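Local coordinates for uncharacterized conserved protein (Staphylococcus epidermidis, PDB 3FRM) that is of unknown function but carries a GNAT-type acetyltransferase domain and so probably belongs to the acyl-CoA-dependent N-acetyltransferase superfamily, at residues A[163-168]-A[181-186]; A[186-191]-A[219-224]; A[109-114]-A[212-217]. One frame throughout, in Å; residues are numbered along the deposited sequence.

Interaction 1 of 3, residues A[163-168]-A[181-186]; sequences DIERLV and IIMTDK. With NA (sodium ion), chain G.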
loop_
_atom_site.group_PDB
_atom_site.type_symbol
_atom_site.label_atom_id
_atom_site.label_comp_id
_atom_site.label_asym_id
_atom_site.label_seq_id
_atom_site.Cartn_x
_atom_site.Cartn_y
_atom_site.Cartn_z
ATOM N N ASP A 163 14.492 -22.488 -12.884
ATOM C CA ASP A 163 15.406 -21.567 -13.474
ATOM C C ASP A 163 15.534 -20.248 -12.714
ATOM O O ASP A 163 16.605 -19.668 -12.696
ATOM C CB ASP A 163 15.144 -21.479 -14.977
ATOM C CG ASP A 163 15.582 -22.761 -15.700
ATOM O OD1 ASP A 163 16.744 -23.214 -15.464
ATOM O OD2 ASP A 163 14.767 -23.330 -16.466
ATOM N N ILE A 164 14.459 -19.856 -12.036
ATOM C CA ILE A 164 14.452 -18.863 -10.958
ATOM C C ILE A 164 15.716 -18.925 -10.097
ATOM O O ILE A 164 16.115 -20.000 -9.661
ATOM C CB ILE A 164 13.179 -19.062 -10.066
ATOM C CG1 ILE A 164 11.924 -19.021 -10.938
ATOM C CG2 ILE A 164 13.128 -18.048 -8.912
ATOM C CD1 ILE A 164 10.587 -18.972 -10.183
ATOM N N GLU A 165 16.369 -17.770 -9.914
ATOM C CA GLU A 165 17.514 -17.643 -8.998
ATOM C C GLU A 165 17.077 -16.962 -7.693
ATOM O O GLU A 165 16.108 -16.203 -7.690
ATOM C CB GLU A 165 18.678 -16.883 -9.632
ATOM C CG GLU A 165 19.879 -17.750 -10.134
ATOM C CD GLU A 165 19.940 -19.180 -9.567
ATOM O OE1 GLU A 165 19.627 -20.112 -10.354
ATOM O OE2 GLU A 165 20.291 -19.382 -8.364
ATOM N N ARG A 166 17.773 -17.261 -6.587
ATOM C CA ARG A 166 17.398 -16.715 -5.298
ATOM C C ARG A 166 18.558 -16.131 -4.506
ATOM O O ARG A 166 19.700 -16.607 -4.593
ATOM C CB ARG A 166 16.667 -17.766 -4.485
ATOM C CG ARG A 166 15.405 -18.250 -5.142
ATOM C CD ARG A 166 15.037 -19.600 -4.594
ATOM N NE ARG A 166 13.667 -19.944 -4.912
ATOM C CZ ARG A 166 13.302 -20.688 -5.939
ATOM N NH1 ARG A 166 14.214 -21.203 -6.761
ATOM N NH2 ARG A 166 12.005 -20.879 -6.150
ATOM N N LEU A 167 18.268 -15.070 -3.747
ATOM C CA LEU A 167 19.268 -14.459 -2.877
ATOM C C LEU A 167 18.961 -14.492 -1.366
ATOM O O LEU A 167 17.830 -14.375 -0.986
ATOM C CB LEU A 167 19.502 -13.037 -3.347
ATOM C CG LEU A 167 20.040 -13.016 -4.778
ATOM C CD1 LEU A 167 20.028 -11.594 -5.355
ATOM C CD2 LEU A 167 21.425 -13.645 -4.885
ATOM N N VAL A 168 19.976 -14.657 -0.523
ATOM C CA VAL A 168 19.837 -14.499 0.919
ATOM C C VAL A 168 20.880 -13.493 1.308
ATOM O O VAL A 168 22.054 -13.638 0.930
ATOM C CB VAL A 168 20.175 -15.810 1.711
ATOM C CG1 VAL A 168 20.054 -15.607 3.233
ATOM C CG2 VAL A 168 19.289 -16.926 1.300
ATOM N N ILE A 181 14.619 -13.961 -8.348
ATOM C CA ILE A 181 14.825 -13.267 -9.582
ATOM C C ILE A 181 14.611 -14.202 -10.736
ATOM O O ILE A 181 15.081 -15.335 -10.733
ATOM C CB ILE A 181 16.227 -12.558 -9.696
ATOM C CG1 ILE A 181 17.349 -13.483 -9.274
ATOM C CG2 ILE A 181 16.271 -11.335 -8.818
ATOM C CD1 ILE A 181 17.694 -13.426 -7.772
ATOM N N ILE A 182 13.896 -13.669 -11.718
ATOM C CA ILE A 182 13.552 -14.350 -12.937
ATOM C C ILE A 182 14.165 -13.507 -14.033
ATOM O O ILE A 182 13.780 -12.332 -14.245
ATOM C CB ILE A 182 12.015 -14.431 -13.152
ATOM C CG1 ILE A 182 11.334 -15.207 -12.039
ATOM C CG2 ILE A 182 11.662 -15.058 -14.492
ATOM C CD1 ILE A 182 10.564 -14.282 -11.094
HETATM N N MSE A 183 15.103 -14.115 -14.748
HETATM C CA MSE A 183 15.844 -13.396 -15.763
HETATM C C MSE A 183 15.447 -13.768 -17.170
HETATM O O MSE A 183 15.172 -14.912 -17.453
HETATM C CB MSE A 183 17.312 -13.643 -15.570
HETATM C CG MSE A 183 17.664 -13.498 -14.135
HETATM SE SE MSE A 183 19.513 -13.964 -13.902
HETATM C CE MSE A 183 19.346 -15.943 -14.029
ATOM N N THR A 184 15.424 -12.785 -18.048
ATOM C CA THR A 184 15.111 -13.029 -19.415
ATOM C C THR A 184 16.126 -12.181 -20.117
ATOM O O THR A 184 16.965 -11.553 -19.488
ATOM C CB THR A 184 13.668 -12.567 -19.761
ATOM O OG1 THR A 184 13.391 -11.318 -19.117
ATOM C CG2 THR A 184 12.614 -13.569 -19.274
ATOM N N ASP A 185 16.065 -12.171 -21.428
ATOM C CA ASP A 185 16.940 -11.340 -22.200
ATOM C C ASP A 185 16.535 -9.902 -21.997
ATOM O O ASP A 185 17.384 -9.048 -21.778
ATOM C CB ASP A 185 16.823 -11.701 -23.669
ATOM C CG ASP A 185 17.276 -13.105 -23.941
ATOM O OD1 ASP A 185 16.410 -13.961 -24.281
ATOM O OD2 ASP A 185 18.485 -13.375 -23.762
ATOM N N LYS A 186 15.238 -9.639 -22.052
ATOM C CA LYS A 186 14.723 -8.282 -22.062
ATOM C C LYS A 186 14.699 -7.685 -20.662
ATOM O O LYS A 186 15.070 -6.537 -20.464
ATOM C CB LYS A 186 13.293 -8.303 -22.597
ATOM C CG LYS A 186 12.944 -7.194 -23.601
ATOM C CD LYS A 186 11.552 -6.557 -23.288
ATOM C CE LYS A 186 10.392 -7.565 -23.325
ATOM N NZ LYS A 186 9.049 -6.894 -23.411
HETATM NA NA NA G . 17.141 -22.629 -9.781
#
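The antiparallel hairpin of strands 165-171 and 174-183, part of the central sheet of the GNAT-type domain, is joined here close to its open end by Glu165 and Ile181. These two form a hydrogen-bonded pair: Glu165 N donates to Ile181 O at 2.9 Å, and Ile181 N returns a bond to Glu165 O at 2.8 Å, the second donor standing 20° out of the carbonyl plane. Just before the pair, the CA-H of Ile164 also leans on Ile181 O, at 3.6 Å from CA to O.

On the face shared by Glu165, Leu167 and Ile181, the branch of Ile181 does most of the touching. Its CG1 sits between backbone N and carbonyl carbon (chi1 47°), which carries CD1 back over the neighbouring strand, where it lies 3.2 Å from Glu165 O. The same methyl meets CG of Leu167 at 3.8 Å, the two side chains crossing at about a right angle, while CG1 rests on Glu165 CB. Val212 of helix 204-216 packs against both Leu167 and Ile181 on this side. On the other face Ile164 and Ile182 run side by side, in contact through their CG1 atoms, and CG2 of Ile164 lies above one face of the Arg166 guanidinium, offset toward its rim; NH1 of this group is hydrogen-bonded to Asp162.

The strand entrance doubles as a metal site. With Tyr159, Asn160 and Asp162 completing the protein ligands, Ile164 binds the sodium ion through its backbone O at 2.8 Å.

Interaction 2 of 3, residues A[186-191]-A[219-224]; sequences KTIEID and RPVILV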
loop_
_atom_site.group_PDB
_atom_site.type_symbol
_atom_site.label_atom_id
_atom_site.label_comp_id
_atom_site.label_asym_id
_atom_site.label_seq_id
_atom_site.Cartn_x
_atom_site.Cartn_y
_atom_site.Cartn_z
ATOM N N LYS A 186 15.238 -9.639 -22.052
ATOM C CA LYS A 186 14.723 -8.282 -22.062
ATOM C C LYS A 186 14.699 -7.685 -20.662
ATOM O O LYS A 186 15.070 -6.537 -20.464
ATOM C CB LYS A 186 13.293 -8.303 -22.597
ATOM C CG LYS A 186 12.944 -7.194 -23.601
ATOM C CD LYS A 186 11.552 -6.557 -23.288
ATOM C CE LYS A 186 10.392 -7.565 -23.325
ATOM N NZ LYS A 186 9.049 -6.894 -23.411
ATOM N N THR A 187 14.262 -8.463 -19.674
ATOM C CA THR A 187 14.070 -7.890 -18.359
ATOM C C THR A 187 14.625 -8.739 -17.221
ATOM O O THR A 187 15.002 -9.895 -17.389
ATOM C CB THR A 187 12.581 -7.778 -18.035
ATOM O OG1 THR A 187 12.004 -9.077 -18.155
ATOM C CG2 THR A 187 11.850 -6.836 -18.944
ATOM N N ILE A 188 14.588 -8.166 -16.035
ATOM C CA ILE A 188 14.674 -8.967 -14.857
ATOM C C ILE A 188 13.544 -8.671 -13.864
ATOM O O ILE A 188 13.208 -7.516 -13.570
ATOM C CB ILE A 188 16.088 -8.895 -14.298
ATOM C CG1 ILE A 188 16.237 -9.573 -12.956
ATOM C CG2 ILE A 188 16.614 -7.469 -14.292
ATOM C CD1 ILE A 188 17.690 -10.020 -12.855
ATOM N N GLU A 189 12.929 -9.740 -13.367
ATOM C CA GLU A 189 11.823 -9.595 -12.477
ATOM C C GLU A 189 12.201 -10.091 -11.114
ATOM O O GLU A 189 12.832 -11.140 -10.978
ATOM C CB GLU A 189 10.629 -10.358 -12.998
ATOM C CG GLU A 189 9.360 -10.083 -12.254
ATOM C CD GLU A 189 8.353 -11.208 -12.482
ATOM O OE1 GLU A 189 8.309 -11.699 -13.637
ATOM O OE2 GLU A 189 7.624 -11.614 -11.522
ATOM N N ILE A 190 11.859 -9.293 -10.109
ATOM C CA ILE A 190 11.977 -9.724 -8.748
ATOM C C ILE A 190 10.608 -10.153 -8.210
ATOM O O ILE A 190 9.563 -9.774 -8.733
ATOM C CB ILE A 190 12.746 -8.730 -7.827
ATOM C CG1 ILE A 190 12.175 -7.333 -7.847
ATOM C CG2 ILE A 190 14.204 -8.569 -8.286
ATOM C CD1 ILE A 190 12.555 -6.498 -6.621
ATOM N N ASP A 191 10.638 -10.988 -7.190
ATOM C CA ASP A 191 9.448 -11.511 -6.624
ATOM C C ASP A 191 9.822 -12.049 -5.255
ATOM O O ASP A 191 10.937 -12.534 -5.044
ATOM C CB ASP A 191 8.936 -12.658 -7.507
ATOM C CG ASP A 191 7.554 -13.123 -7.119
ATOM O OD1 ASP A 191 7.393 -14.354 -6.896
ATOM O OD2 ASP A 191 6.627 -12.283 -7.005
ATOM N N ARG A 219 19.299 -4.245 -18.499
ATOM C CA ARG A 219 17.924 -4.745 -18.433
ATOM C C ARG A 219 17.120 -3.985 -17.374
ATOM O O ARG A 219 17.593 -3.794 -16.258
ATOM C CB ARG A 219 17.858 -6.247 -18.117
ATOM C CG ARG A 219 18.300 -7.153 -19.243
ATOM C CD ARG A 219 18.461 -8.612 -18.826
ATOM N NE ARG A 219 19.517 -8.878 -17.838
ATOM C CZ ARG A 219 19.840 -10.095 -17.369
ATOM N NH1 ARG A 219 19.205 -11.189 -17.786
ATOM N NH2 ARG A 219 20.784 -10.238 -16.449
ATOM N N PRO A 220 15.918 -3.509 -17.732
ATOM C CA PRO A 220 15.000 -3.003 -16.730
ATOM C C PRO A 220 14.690 -4.041 -15.653
ATOM O O PRO A 220 14.648 -5.278 -15.908
ATOM C CB PRO A 220 13.694 -2.777 -17.518
ATOM C CG PRO A 220 14.104 -2.722 -18.983
ATOM C CD PRO A 220 15.555 -3.088 -19.097
ATOM N N VAL A 221 14.402 -3.555 -14.455
ATOM C CA VAL A 221 13.933 -4.483 -13.464
ATOM C C VAL A 221 12.512 -4.206 -13.010
ATOM O O VAL A 221 12.132 -3.029 -12.844
ATOM C CB VAL A 221 14.988 -4.864 -12.368
ATOM C CG1 VAL A 221 16.153 -3.938 -12.347
ATOM C CG2 VAL A 221 14.337 -5.174 -10.961
ATOM N N ILE A 222 11.734 -5.286 -12.905
ATOM C CA ILE A 222 10.327 -5.179 -12.801
ATOM C C ILE A 222 9.768 -6.190 -11.804
ATOM O O ILE A 222 10.416 -7.220 -11.466
ATOM C CB ILE A 222 9.657 -5.454 -14.169
ATOM C CG1 ILE A 222 9.573 -6.972 -14.430
ATOM C CG2 ILE A 222 10.353 -4.649 -15.293
ATOM C CD1 ILE A 222 8.980 -7.367 -15.754
ATOM N N LEU A 223 8.584 -5.850 -11.309
ATOM C CA LEU A 223 7.914 -6.597 -10.287
ATOM C C LEU A 223 6.444 -6.258 -10.318
ATOM O O LEU A 223 6.052 -5.184 -10.849
ATOM C CB LEU A 223 8.466 -6.251 -8.929
ATOM C CG LEU A 223 8.187 -4.868 -8.366
ATOM C CD1 LEU A 223 7.002 -4.978 -7.424
ATOM C CD2 LEU A 223 9.412 -4.343 -7.616
ATOM N N VAL A 224 5.667 -7.153 -9.713
ATOM C CA VAL A 224 4.279 -6.935 -9.510
ATOM C C VAL A 224 3.989 -7.032 -8.040
ATOM O O VAL A 224 4.430 -7.931 -7.408
ATOM C CB VAL A 224 3.460 -8.008 -10.253
ATOM C CG1 VAL A 224 2.180 -8.321 -9.512
ATOM C CG2 VAL A 224 3.168 -7.574 -11.701
HETATM O O HOH W 1 6.912 -9.948 -9.363
#
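Strands 188-191 and 221-224 run parallel, their short axes inclined by 38°, and three backbone bonds join them: Ile188 N to Pro220 O, Ile222 N to Ile188 O at 2.8 Å, and Ile190 N to Ile222 O. They are the two strands of a right-handed beta-alpha-beta unit whose connection is helix 204-216, within the GNAT-type domain. Two CA-H groups add to the seam, that of Val221 facing Ile188 O and that of Glu189 facing Ile222 O, so each of these carbonyls receives both an N-H and a C-H.

On the face turned to helix 204-216, Ile188 and Val221 stand next to each other with their ends in the same direction, CG2 of Ile188 lying 3.6 Å from CB of Val221. Farther along, Ile190 and Leu223 do likewise, CD1 of Ile190 meeting CD2 of Leu223 at 3.9 Å. On the opposite face the Glu189 chain slants across Ile222: CG, anti to the backbone N (chi1 -170°), touches CG1 of Ile222 at 3.8 Å, and the extended chain carries the carboxylate onward, where OE1 accepts a bond from Tyr13 N.

At the start of the pair, Arg219 passes along the 186-187 backbone, its CG 3.5 Å from Lys186 O and its CD near Thr187 O. A bend at chi3 (-65°) turns the guanidinium toward Thr184 O, which NH1 binds, while NE and NH2 take Ala216 O and Met215 O at the helix end. At the other end a water bridges the strands: it accepts from Val224 N at 3.1 Å and lies 2.8 Å from OE2 of Glu189 and 2.7 Å from Ile190 O.

Interaction 3 of 3, residues A[109-114]-A[212-217]; sequences ALKELS and VGRMAN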
loop_
_atom_site.group_PDB
_atom_site.type_symbol
_atom_site.label_atom_id
_atom_site.label_comp_id
_atom_site.label_asym_id
_atom_site.label_seq_id
_atom_site.Cartn_x
_atom_site.Cartn_y
_atom_site.Cartn_z
ATOM N N ALA A 109 19.368 2.866 -11.734
ATOM C CA ALA A 109 18.726 3.543 -10.612
ATOM C C ALA A 109 18.843 2.696 -9.339
ATOM O O ALA A 109 18.941 3.233 -8.252
ATOM C CB ALA A 109 17.267 3.879 -10.931
ATOM N N LEU A 110 18.855 1.380 -9.485
ATOM C CA LEU A 110 19.049 0.464 -8.359
ATOM C C LEU A 110 20.544 0.298 -8.022
ATOM O O LEU A 110 20.906 0.063 -6.857
ATOM C CB LEU A 110 18.454 -0.902 -8.707
ATOM C CG LEU A 110 17.064 -1.405 -8.281
ATOM C CD1 LEU A 110 16.062 -0.384 -7.751
ATOM C CD2 LEU A 110 16.439 -2.222 -9.402
ATOM N N LYS A 111 21.414 0.378 -9.026
ATOM C CA LYS A 111 22.859 0.294 -8.783
ATOM C C LYS A 111 23.252 1.425 -7.825
ATOM O O LYS A 111 23.943 1.242 -6.831
ATOM C CB LYS A 111 23.635 0.503 -10.095
ATOM C CG LYS A 111 23.501 -0.597 -11.132
ATOM C CD LYS A 111 24.386 -0.328 -12.385
ATOM C CE LYS A 111 23.898 -1.262 -13.508
ATOM N NZ LYS A 111 24.790 -1.238 -14.694
ATOM N N GLU A 112 22.801 2.619 -8.179
ATOM C CA GLU A 112 22.982 3.835 -7.387
ATOM C C GLU A 112 22.633 3.659 -5.878
ATOM O O GLU A 112 23.151 4.397 -5.047
ATOM C CB GLU A 112 22.093 4.924 -8.006
ATOM C CG GLU A 112 22.360 6.303 -7.502
ATOM C CD GLU A 112 21.706 6.594 -6.141
ATOM O OE1 GLU A 112 20.731 5.872 -5.747
ATOM O OE2 GLU A 112 22.175 7.561 -5.478
ATOM N N LEU A 113 21.747 2.722 -5.524
ATOM C CA LEU A 113 21.303 2.609 -4.114
ATOM C C LEU A 113 22.363 2.117 -3.129
ATOM O O LEU A 113 22.205 2.252 -1.902
ATOM C CB LEU A 113 20.113 1.691 -4.002
ATOM C CG LEU A 113 18.706 2.255 -3.932
ATOM C CD1 LEU A 113 18.566 3.691 -4.384
ATOM C CD2 LEU A 113 17.800 1.334 -4.698
ATOM N N SER A 114 23.421 1.522 -3.674
ATOM C CA SER A 114 24.456 0.857 -2.864
ATOM C C SER A 114 25.219 1.829 -2.004
ATOM O O SER A 114 25.497 2.938 -2.430
ATOM C CB SER A 114 25.463 0.069 -3.713
ATOM O OG SER A 114 25.845 -1.098 -2.983
ATOM N N VAL A 212 20.713 -6.935 -7.364
ATOM C CA VAL A 212 19.862 -7.264 -8.478
ATOM C C VAL A 212 20.155 -6.288 -9.647
ATOM O O VAL A 212 20.259 -6.682 -10.818
ATOM C CB VAL A 212 18.382 -7.246 -8.024
ATOM C CG1 VAL A 212 17.459 -7.325 -9.193
ATOM C CG2 VAL A 212 18.072 -8.421 -7.016
ATOM N N GLY A 213 20.343 -5.015 -9.314
ATOM C CA GLY A 213 20.593 -3.999 -10.313
ATOM C C GLY A 213 21.872 -4.274 -11.091
ATOM O O GLY A 213 21.909 -4.052 -12.327
ATOM N N ARG A 214 22.916 -4.724 -10.369
ATOM C CA ARG A 214 24.187 -5.055 -10.986
ATOM C C ARG A 214 24.055 -6.294 -11.858
ATOM O O ARG A 214 24.602 -6.323 -12.953
ATOM C CB ARG A 214 25.333 -5.186 -9.961
ATOM C CG ARG A 214 25.781 -3.845 -9.356
ATOM C CD ARG A 214 26.949 -3.983 -8.385
ATOM N NE ARG A 214 26.747 -5.024 -7.374
ATOM C CZ ARG A 214 26.169 -4.842 -6.190
ATOM N NH1 ARG A 214 25.726 -3.638 -5.828
ATOM N NH2 ARG A 214 26.034 -5.875 -5.361
HETATM N N MSE A 215 23.292 -7.289 -11.415
HETATM C CA MSE A 215 22.997 -8.407 -12.299
HETATM C C MSE A 215 22.257 -7.975 -13.546
HETATM O O MSE A 215 22.483 -8.521 -14.613
HETATM C CB MSE A 215 22.150 -9.471 -11.630
HETATM C CG MSE A 215 22.801 -10.150 -10.504
HETATM SE SE MSE A 215 21.506 -11.385 -9.712
HETATM C CE MSE A 215 19.826 -10.470 -10.000
ATOM N N ALA A 216 21.363 -7.003 -13.436
ATOM C CA ALA A 216 20.507 -6.720 -14.573
ATOM C C ALA A 216 21.250 -6.251 -15.817
ATOM O O ALA A 216 20.760 -6.423 -16.939
ATOM C CB ALA A 216 19.429 -5.751 -14.188
ATOM N N ASN A 217 22.432 -5.662 -15.626
ATOM C CA ASN A 217 23.127 -4.928 -16.681
ATOM C C ASN A 217 22.358 -3.669 -17.063
ATOM O O ASN A 217 22.184 -2.799 -16.224
ATOM C CB ASN A 217 23.387 -5.803 -17.903
ATOM C CG ASN A 217 24.628 -6.614 -17.765
ATOM O OD1 ASN A 217 24.568 -7.787 -17.355
ATOM N ND2 ASN A 217 25.785 -6.001 -18.085
#
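Lys111 reaches along the C-terminal end of helix 204-216 from the short helix 107-111, and it has the largest share of the contact. From CB, CG leaves anti to the carbonyl carbon (chi1 -68°) and settles over the backbone of the facing helix, 4.0 Å from Gly213 O and 4.3 Å from CG of Arg214. Beyond CG the chain is extended and takes CD onward to CE, which lies 3.6 Å from both Gly213 O and Asn217 O. The ammonium group at the tip, NZ, gives a weak hydrogen bond of 3.4 Å to Asn217 O, just where the chain leaves the helix with a positive phi. A positive charge beside the C-terminal end of the helix would probably interact favourably with its dipole.

Next to the lysine, CB of Leu110 lies 4.1 Å from CA of Gly213. Gly213 has no side chain, and the two backbones come within 5.1 Å between the CA atoms of Lys111 and Gly213. At the far side OG of Ser114 stands 3.8 Å from NH1 of Arg214, approaching the guanidinium obliquely, and is hydrogen-bonded to Glu207.

The 109-114 segment lies against the Gly213 side of helix 204-216, while Val212 and Met215 turn to the sheet, to Ile190 and Ile188, respectively, of strand 188-195.

How the interactions relate
Interactions 1 and 2 come in series along the chain, share Lys186 and have centres about 9 Å apart. Strands 174-183 and 188-195 are sheet neighbours, with Ile182 N and Glu189 O 2.8 Å apart and probably hydrogen-bonded; with this pairing between them, the two contacts span four adjacent strands, 165-171, 174-183, 188-195 and 221-225. Interaction 3 lies about 14 Å and 12 Å from them between centres. Its segments alternate with those of interaction 2, and interaction 1 is nested within its loop. Its helix 204-216 is the connection of the beta-alpha-beta unit of interaction 2 and packs on the sheet, consistent with a GNAT-type fold.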